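Local coordinates for putative OMPA family lipoprotein (Burkholderia pseudomallei, PDB 4B5C) that probably works in the Tol-Pal system, linking the outer membrane to peptidoglycan, helping maintain outer membrane integrity and taking part in its invagination during cell division, at residues A[34-39]-A[90-95]; A[66-71]-A[94-99]. All blocks are in the same frame, centred on the assembly; numbering follows the deposited sequence.

From the N terminus, the chain first forms edge strand 33-35, then helix 48-60, then central strand 66-71. Helix 78-98 follows, and its C-terminal part supplies the second side of both contacts. Contact 1 brings 90-95 back to 34-39 and closes a loop of 50 residues. Strand 66-71 lies inside that loop. It meets 94-99 in contact 2, which closes a shorter loop of 22 residues. The second loop starts within the first and runs past its end, so the two cross. They share R94 and A95, and I68 CD1 of contact 2 also packs against R93 CA of contact 1. Together they pack helix 78-98 against two strands of one sheet, with strand 131-136 between them.

Contact 1: A[34-39]-A[90-95]; sequences VYFDFD and EAVRRA. With ACT (acetate ion), chain D.
V92 meets V34 and F36 and carries this buried, wholly apolar contact. Earlier in the helix, E90 makes no contact with 34-39; its OE2 bonds to Q86 NE2. E90 O accepts from R94 N, one helical turn on. A91 turns its CB toward F36, but A91 CB stays 4.7 Å from F36 CE2, so it only borders the ring. V92 comes next. Its CG1 is anti to the backbone N (chi1 177°), which leaves CG2 as the methyl that reaches the strand. V92 CG2 lies 4.2 Å from V34 CG2, the two valines meeting tip to tip. The same V92 CG2 is 4.3 Å from F36 CZ, at the edge of the ring and near its plane. This is the helix-on-sheet packing of the OmpA C-terminal-like fold, and V92 also rests on I68, A132 and L134. R93 follows, and its backbone O takes a bond from S97 OG. A95 CB touches L51 of helix 48-60. Beyond F36, segment 34-39 reaches an acetate ion, probably from the crystallisation liquor. D39 N donates to acetate O at 2.9 Å, almost straight at 172°. D73 N and R88 NH2 hold the acetate too, consistent with the site where OmpA-like relatives grip a peptidoglycan carboxylate.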
ATOM      1  N   VAL A  34       1.050  -3.580  -2.279  1.00 23.10           N
ATOM      2  CA  VAL A  34      -0.202  -4.284  -2.520  1.00 18.41           C
ATOM      3  C   VAL A  34      -0.822  -3.773  -3.815  1.00 27.55           C
ATOM      4  O   VAL A  34      -1.034  -2.567  -3.980  1.00 19.55           O
ATOM      5  CB  VAL A  34      -1.202  -4.078  -1.362  1.00 28.54           C
ATOM      6  CG1 VAL A  34      -2.475  -4.868  -1.614  1.00 18.62           C
ATOM      7  CG2 VAL A  34      -0.572  -4.484  -0.035  1.00 29.46           C
ATOM      8  N   TYR A  35      -1.107  -4.695  -4.730  1.00 24.83           N
ATOM      9  CA  TYR A  35      -1.663  -4.343  -6.033  1.00 27.97           C
ATOM     10  C   TYR A  35      -3.158  -4.611  -6.111  1.00 26.44           C
ATOM     11  O   TYR A  35      -3.677  -5.503  -5.439  1.00 26.89           O
ATOM     12  CB  TYR A  35      -0.938  -5.102  -7.142  1.00 33.28           C
ATOM     13  CG  TYR A  35       0.507  -4.700  -7.279  1.00 25.83           C
ATOM     14  CD1 TYR A  35       1.493  -5.305  -6.511  1.00 24.81           C
ATOM     15  CD2 TYR A  35       0.886  -3.706  -8.170  1.00 23.70           C
ATOM     16  CE1 TYR A  35       2.815  -4.933  -6.633  1.00 28.20           C
ATOM     17  CE2 TYR A  35       2.204  -3.328  -8.298  1.00 24.11           C
ATOM     18  CZ  TYR A  35       3.165  -3.945  -7.528  1.00 26.25           C
ATOM     19  OH  TYR A  35       4.480  -3.571  -7.654  1.00 31.83           O
ATOM     20  N   PHE A  36      -3.841  -3.836  -6.947  1.00 28.70           N
ATOM     21  CA  PHE A  36      -5.294  -3.905  -7.050  1.00 27.44           C
ATOM     22  C   PHE A  36      -5.764  -4.102  -8.486  1.00 33.02           C
ATOM     23  O   PHE A  36      -5.019  -3.856  -9.438  1.00 29.29           O
ATOM     24  CB  PHE A  36      -5.923  -2.626  -6.498  1.00 24.53           C
ATOM     25  CG  PHE A  36      -5.649  -2.388  -5.041  1.00 27.69           C
ATOM     26  CD1 PHE A  36      -4.505  -1.718  -4.639  1.00 24.51           C
ATOM     27  CD2 PHE A  36      -6.542  -2.818  -4.074  1.00 26.21           C
ATOM     28  CE1 PHE A  36      -4.254  -1.487  -3.297  1.00 23.80           C
ATOM     29  CE2 PHE A  36      -6.296  -2.592  -2.733  1.00 27.72           C
ATOM     30  CZ  PHE A  36      -5.150  -1.925  -2.344  1.00 24.88           C
ATOM     31  N   ASP A  37      -7.012  -4.534  -8.629  1.00 30.29           N
ATOM     32  CA  ASP A  37      -7.642  -4.655  -9.934  1.00 32.44           C
ATOM     33  C   ASP A  37      -8.214  -3.307 -10.362  1.00 31.99           C
ATOM     34  O   ASP A  37      -8.355  -2.400  -9.542  1.00 28.94           O
ATOM     35  CB  ASP A  37      -8.750  -5.706  -9.896  1.00 33.61           C
ATOM     36  CG  ASP A  37      -8.218  -7.106  -9.676  1.00 36.26           C
ATOM     37  OD1 ASP A  37      -7.205  -7.464 -10.312  1.00 43.17           O
ATOM     38  OD2 ASP A  37      -8.810  -7.847  -8.864  1.00 44.16           O
ATOM     39  N   PHE A  38      -8.537  -3.180 -11.645  1.00 25.73           N
ATOM     40  CA  PHE A  38      -9.065  -1.934 -12.190  1.00 22.53           C
ATOM     41  C   PHE A  38     -10.258  -1.422 -11.389  1.00 29.17           C
ATOM     42  O   PHE A  38     -11.242  -2.136 -11.195  1.00 31.80           O
ATOM     43  CB  PHE A  38      -9.463  -2.114 -13.659  1.00 28.01           C
ATOM     44  CG  PHE A  38     -10.055  -0.878 -14.285  1.00 26.20           C
ATOM     45  CD1 PHE A  38      -9.242   0.170 -14.688  1.00 31.71           C
ATOM     46  CD2 PHE A  38     -11.422  -0.769 -14.478  1.00 34.82           C
ATOM     47  CE1 PHE A  38      -9.782   1.308 -15.263  1.00 28.76           C
ATOM     48  CE2 PHE A  38     -11.969   0.365 -15.056  1.00 37.23           C
ATOM     49  CZ  PHE A  38     -11.149   1.406 -15.449  1.00 28.04           C
ATOM     50  N   ASP A  39     -10.156  -0.179 -10.927  1.00 26.25           N
ATOM     51  CA  ASP A  39     -11.255   0.481 -10.231  1.00 25.44           C
ATOM     52  C   ASP A  39     -11.588  -0.185  -8.894  1.00 28.29           C
ATOM     53  O   ASP A  39     -12.612   0.115  -8.286  1.00 32.97           O
ATOM     54  CB  ASP A  39     -12.497   0.515 -11.121  1.00 30.23           C
ATOM     55  CG  ASP A  39     -13.392   1.705 -10.829  1.00 40.53           C
ATOM     56  OD1 ASP A  39     -12.867   2.759 -10.405  1.00 36.29           O
ATOM     57  OD2 ASP A  39     -14.619   1.588 -11.031  1.00 40.54           O
ATOM     58  N   GLU A  90      -6.321   3.089   2.524  1.00 25.01           N
ATOM     59  CA  GLU A  90      -7.119   2.838   3.722  1.00 25.23           C
ATOM     60  C   GLU A  90      -7.556   1.379   3.843  1.00 26.63           C
ATOM     61  O   GLU A  90      -7.770   0.882   4.948  1.00 26.64           O
ATOM     62  CB  GLU A  90      -8.333   3.767   3.759  1.00 20.09           C
ATOM     63  CG  GLU A  90      -7.962   5.230   3.884  1.00 26.09           C
ATOM     64  CD  GLU A  90      -9.131   6.156   3.638  1.00 29.72           C
ATOM     65  OE1 GLU A  90     -10.185   5.681   3.162  1.00 42.33           O
ATOM     66  OE2 GLU A  90      -8.990   7.364   3.918  1.00 35.68           O
ATOM     67  N   ALA A  91      -7.690   0.696   2.710  1.00 24.49           N
ATOM     68  CA  ALA A  91      -8.032  -0.722   2.724  1.00 25.32           C
ATOM     69  C   ALA A  91      -6.891  -1.520   3.344  1.00 29.24           C
ATOM     70  O   ALA A  91      -7.117  -2.469   4.095  1.00 33.42           O
ATOM     71  CB  ALA A  91      -8.345  -1.220   1.322  1.00 26.02           C
ATOM     72  N   VAL A  92      -5.664  -1.121   3.023  1.00 24.51           N
ATOM     73  CA  VAL A  92      -4.477  -1.707   3.632  1.00 29.06           C
ATOM     74  C   VAL A  92      -4.406  -1.333   5.111  1.00 23.44           C
ATOM     75  O   VAL A  92      -4.160  -2.183   5.963  1.00 21.85           O
ATOM     76  CB  VAL A  92      -3.186  -1.220   2.935  1.00 23.19           C
ATOM     77  CG1 VAL A  92      -1.962  -1.788   3.631  1.00 16.71           C
ATOM     78  CG2 VAL A  92      -3.200  -1.603   1.459  1.00 18.30           C
ATOM     79  N   ARG A  93      -4.631  -0.056   5.404  1.00 18.16           N
ATOM     80  CA  ARG A  93      -4.584   0.443   6.774  1.00 27.27           C
ATOM     81  C   ARG A  93      -5.569  -0.312   7.672  1.00 29.19           C
ATOM     82  O   ARG A  93      -5.201  -0.790   8.744  1.00 25.21           O
ATOM     83  CB  ARG A  93      -4.870   1.947   6.797  1.00 26.98           C
ATOM     84  CG  ARG A  93      -4.481   2.655   8.087  1.00 25.34           C
ATOM     85  CD  ARG A  93      -5.642   3.487   8.607  1.00 29.16           C
ATOM     86  NE  ARG A  93      -6.663   2.638   9.211  1.00 40.03           N
ATOM     87  CZ  ARG A  93      -7.962   2.915   9.235  1.00 45.83           C
ATOM     88  NH1 ARG A  93      -8.426   4.028   8.678  1.00 45.20           N
ATOM     89  NH2 ARG A  93      -8.802   2.067   9.812  1.00 48.96           N
ATOM     90  N   ARG A  94      -6.818  -0.423   7.227  1.00 25.79           N
ATOM     91  CA  ARG A  94      -7.833  -1.156   7.982  1.00 32.12           C
ATOM     92  C   ARG A  94      -7.429  -2.617   8.192  1.00 31.29           C
ATOM     93  O   ARG A  94      -7.685  -3.196   9.251  1.00 26.75           O
ATOM     94  CB  ARG A  94      -9.204  -1.058   7.305  1.00 30.52           C
ATOM     95  CG  ARG A  94      -9.825   0.332   7.381  1.00 31.27           C
ATOM     96  CD  ARG A  94     -11.255   0.364   6.846  1.00 40.03           C
ATOM     97  NE  ARG A  94     -11.311   0.274   5.389  1.00 44.54           N
ATOM     98  CZ  ARG A  94     -11.645  -0.823   4.718  1.00 51.50           C
ATOM     99  NH1 ARG A  94     -11.961  -1.934   5.372  1.00 44.14           N
ATOM    100  NH2 ARG A  94     -11.668  -0.811   3.391  1.00 44.71           N
ATOM    101  N   ALA A  95      -6.793  -3.206   7.183  1.00 24.01           N
ATOM    102  CA  ALA A  95      -6.291  -4.569   7.293  1.00 27.88           C
ATOM    103  C   ALA A  95      -5.266  -4.663   8.421  1.00 29.71           C
ATOM    104  O   ALA A  95      -5.289  -5.600   9.219  1.00 24.01           O
ATOM    105  CB  ALA A  95      -5.675  -5.015   5.975  1.00 21.83           C
TER
HETATM  106  C   ACT D1171      -7.302   2.556 -11.385  0.50 25.29           C
HETATM  107  O   ACT D1171      -7.771   1.423 -11.139  0.50 19.52           O
HETATM  108  OXT ACT D1171      -6.165   2.795 -10.920  0.50 19.51           O
HETATM  109  CH3 ACT D1171      -8.059   3.569 -12.193  0.50 30.71           C

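Contact 2: A[66-71]-A[94-99]; sequences ILIQGN and RALSLL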
ATOM      1  N   ILE A  66       4.750   4.254   9.409  1.00 36.77           N
ATOM      2  CA  ILE A  66       4.711   4.022   7.970  1.00 39.16           C
ATOM      3  C   ILE A  66       3.647   4.880   7.298  1.00 38.90           C
ATOM      4  O   ILE A  66       2.587   5.134   7.872  1.00 36.68           O
ATOM      5  CB  ILE A  66       4.420   2.545   7.632  1.00 34.56           C
ATOM      6  CG1 ILE A  66       3.032   2.145   8.140  1.00 31.92           C
ATOM      7  CG2 ILE A  66       5.493   1.637   8.208  1.00 34.92           C
ATOM      8  CD1 ILE A  66       2.506   0.862   7.530  1.00 26.24           C
ATOM      9  N   LEU A  67       3.943   5.333   6.084  1.00 29.80           N
ATOM     10  CA  LEU A  67       2.930   5.940   5.232  1.00 28.54           C
ATOM     11  C   LEU A  67       2.422   4.891   4.252  1.00 27.91           C
ATOM     12  O   LEU A  67       3.203   4.238   3.564  1.00 32.47           O
ATOM     13  CB  LEU A  67       3.484   7.143   4.466  1.00 31.22           C
ATOM     14  CG  LEU A  67       3.748   8.434   5.244  1.00 39.40           C
ATOM     15  CD1 LEU A  67       4.174   9.543   4.292  1.00 40.24           C
ATOM     16  CD2 LEU A  67       2.519   8.854   6.031  1.00 35.82           C
ATOM     17  N   ILE A  68       1.110   4.712   4.208  1.00 28.07           N
ATOM     18  CA  ILE A  68       0.514   3.813   3.236  1.00 25.99           C
ATOM     19  C   ILE A  68       0.072   4.646   2.044  1.00 30.56           C
ATOM     20  O   ILE A  68      -0.964   5.311   2.089  1.00 30.62           O
ATOM     21  CB  ILE A  68      -0.678   3.039   3.825  1.00 24.19           C
ATOM     22  CG1 ILE A  68      -0.271   2.359   5.135  1.00 21.38           C
ATOM     23  CG2 ILE A  68      -1.200   2.017   2.823  1.00 20.54           C
ATOM     24  CD1 ILE A  68      -1.397   1.599   5.814  1.00 24.93           C
ATOM     25  N   GLN A  69       0.874   4.618   0.986  1.00 28.97           N
ATOM     26  CA  GLN A  69       0.646   5.469  -0.174  1.00 28.14           C
ATOM     27  C   GLN A  69      -0.117   4.748  -1.276  1.00 25.15           C
ATOM     28  O   GLN A  69       0.385   3.790  -1.871  1.00 24.47           O
ATOM     29  CB  GLN A  69       1.978   5.997  -0.707  1.00 26.15           C
ATOM     30  CG  GLN A  69       2.817   6.692   0.355  1.00 26.36           C
ATOM     31  CD  GLN A  69       4.170   7.129  -0.164  1.00 40.02           C
ATOM     32  OE1 GLN A  69       4.501   6.920  -1.332  1.00 34.55           O
ATOM     33  NE2 GLN A  69       4.965   7.740   0.707  1.00 46.49           N
ATOM     34  N   GLY A  70      -1.332   5.218  -1.543  1.00 21.86           N
ATOM     35  CA  GLY A  70      -2.165   4.641  -2.581  1.00 22.11           C
ATOM     36  C   GLY A  70      -1.915   5.271  -3.938  1.00 22.61           C
ATOM     37  O   GLY A  70      -1.750   6.486  -4.051  1.00 21.89           O
ATOM     38  N   ASN A  71      -1.885   4.438  -4.973  1.00 24.93           N
ATOM     39  CA  ASN A  71      -1.663   4.920  -6.331  1.00 21.86           C
ATOM     40  C   ASN A  71      -2.681   4.338  -7.304  1.00 24.14           C
ATOM     41  O   ASN A  71      -3.338   3.345  -6.995  1.00 23.05           O
ATOM     42  CB  ASN A  71      -0.243   4.583  -6.794  1.00 24.36           C
ATOM     43  CG  ASN A  71       0.820   5.192  -5.903  1.00 22.14           C
ATOM     44  OD1 ASN A  71       1.349   6.264  -6.194  1.00 21.69           O
ATOM     45  ND2 ASN A  71       1.134   4.514  -4.803  1.00 26.65           N
ATOM     46  N   ARG A  94      -6.818  -0.423   7.227  1.00 25.79           N
ATOM     47  CA  ARG A  94      -7.833  -1.156   7.982  1.00 32.12           C
ATOM     48  C   ARG A  94      -7.429  -2.617   8.192  1.00 31.29           C
ATOM     49  O   ARG A  94      -7.685  -3.196   9.251  1.00 26.75           O
ATOM     50  CB  ARG A  94      -9.204  -1.058   7.305  1.00 30.52           C
ATOM     51  CG  ARG A  94      -9.825   0.332   7.381  1.00 31.27           C
ATOM     52  CD  ARG A  94     -11.255   0.364   6.846  1.00 40.03           C
ATOM     53  NE  ARG A  94     -11.311   0.274   5.389  1.00 44.54           N
ATOM     54  CZ  ARG A  94     -11.645  -0.823   4.718  1.00 51.50           C
ATOM     55  NH1 ARG A  94     -11.961  -1.934   5.372  1.00 44.14           N
ATOM     56  NH2 ARG A  94     -11.668  -0.811   3.391  1.00 44.71           N
ATOM     57  N   ALA A  95      -6.793  -3.206   7.183  1.00 24.01           N
ATOM     58  CA  ALA A  95      -6.291  -4.569   7.293  1.00 27.88           C
ATOM     59  C   ALA A  95      -5.266  -4.663   8.421  1.00 29.71           C
ATOM     60  O   ALA A  95      -5.289  -5.600   9.219  1.00 24.01           O
ATOM     61  CB  ALA A  95      -5.675  -5.015   5.975  1.00 21.83           C
ATOM     62  N   LEU A  96      -4.375  -3.679   8.480  1.00 20.61           N
ATOM     63  CA  LEU A  96      -3.356  -3.627   9.517  1.00 26.97           C
ATOM     64  C   LEU A  96      -3.966  -3.315  10.880  1.00 25.64           C
ATOM     65  O   LEU A  96      -3.534  -3.857  11.898  1.00 28.30           O
ATOM     66  CB  LEU A  96      -2.274  -2.600   9.162  1.00 19.08           C
ATOM     67  CG  LEU A  96      -1.344  -2.975   8.004  1.00 31.80           C
ATOM     68  CD1 LEU A  96      -0.375  -1.844   7.678  1.00 19.06           C
ATOM     69  CD2 LEU A  96      -0.589  -4.257   8.322  1.00 26.58           C
ATOM     70  N   SER A  97      -4.969  -2.441  10.898  1.00 25.72           N
ATOM     71  CA  SER A  97      -5.663  -2.104  12.140  1.00 31.83           C
ATOM     72  C   SER A  97      -6.357  -3.334  12.706  1.00 32.63           C
ATOM     73  O   SER A  97      -6.285  -3.612  13.906  1.00 25.94           O
ATOM     74  CB  SER A  97      -6.693  -0.998  11.905  1.00 27.41           C
ATOM     75  OG  SER A  97      -6.083   0.170  11.385  1.00 32.83           O
ATOM     76  N   LEU A  98      -7.033  -4.069  11.829  1.00 26.02           N
ATOM     77  CA  LEU A  98      -7.723  -5.289  12.220  1.00 26.10           C
ATOM     78  C   LEU A  98      -6.738  -6.285  12.826  1.00 32.04           C
ATOM     79  O   LEU A  98      -7.099  -7.075  13.696  1.00 28.29           O
ATOM     80  CB  LEU A  98      -8.420  -5.912  11.009  1.00 24.85           C
ATOM     81  CG  LEU A  98      -9.442  -7.015  11.283  1.00 36.37           C
ATOM     82  CD1 LEU A  98     -10.662  -6.444  11.995  1.00 35.04           C
ATOM     83  CD2 LEU A  98      -9.850  -7.699   9.987  1.00 31.55           C
ATOM     84  N   LEU A  99      -5.494  -6.243  12.362  1.00 28.24           N
ATOM     85  CA  LEU A  99      -4.470  -7.163  12.843  1.00 29.02           C
ATOM     86  C   LEU A  99      -3.810  -6.669  14.128  1.00 34.56           C
ATOM     87  O   LEU A  99      -2.953  -7.347  14.695  1.00 37.87           O
ATOM     88  CB  LEU A  99      -3.419  -7.410  11.762  1.00 22.05           C
ATOM     89  CG  LEU A  99      -3.892  -8.244  10.570  1.00 25.65           C
ATOM     90  CD1 LEU A  99      -2.986  -8.046   9.362  1.00 22.87           C
ATOM     91  CD2 LEU A  99      -3.989  -9.715  10.948  1.00 19.90           C
TER
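L96 reaches from the last turns of helix 78-98 to I66 and I68 on strand 66-71. L96 CB points toward the strand but stops short of it, 5.4 Å from I68 CD1. A chi1 of -71° sets CG opposite the carbonyl carbon. L96 CG is still 5.1 Å from I68 CD1. The chain then runs on extended to CD1 (chi2 176°), and this methyl makes the contact. L96 CD1 is 4.0 Å from I66 CD1, where the two side chains come tip to tip. L96 CD1 is also 4.0 Å from I68 CD1, but here the two side chains run alongside in opposing senses. The two isoleucine tips, I66 CD1 and I68 CD1, are themselves 4.3 Å apart. The three methyls therefore form a nearly even triangle. L96 CD2, the other branch, stays farther from the strand. Van der Waals packing alone joins the two segments. They belong to strand 66-71 and helix 78-98 of a beta-alpha-beta unit that continues into strand 106-112. L96 touches M106 of strand 106-112 and A55 of helix 48-60, while I66 packs on L58 of that same helix and I68 on A89 and V92 of helix 78-98.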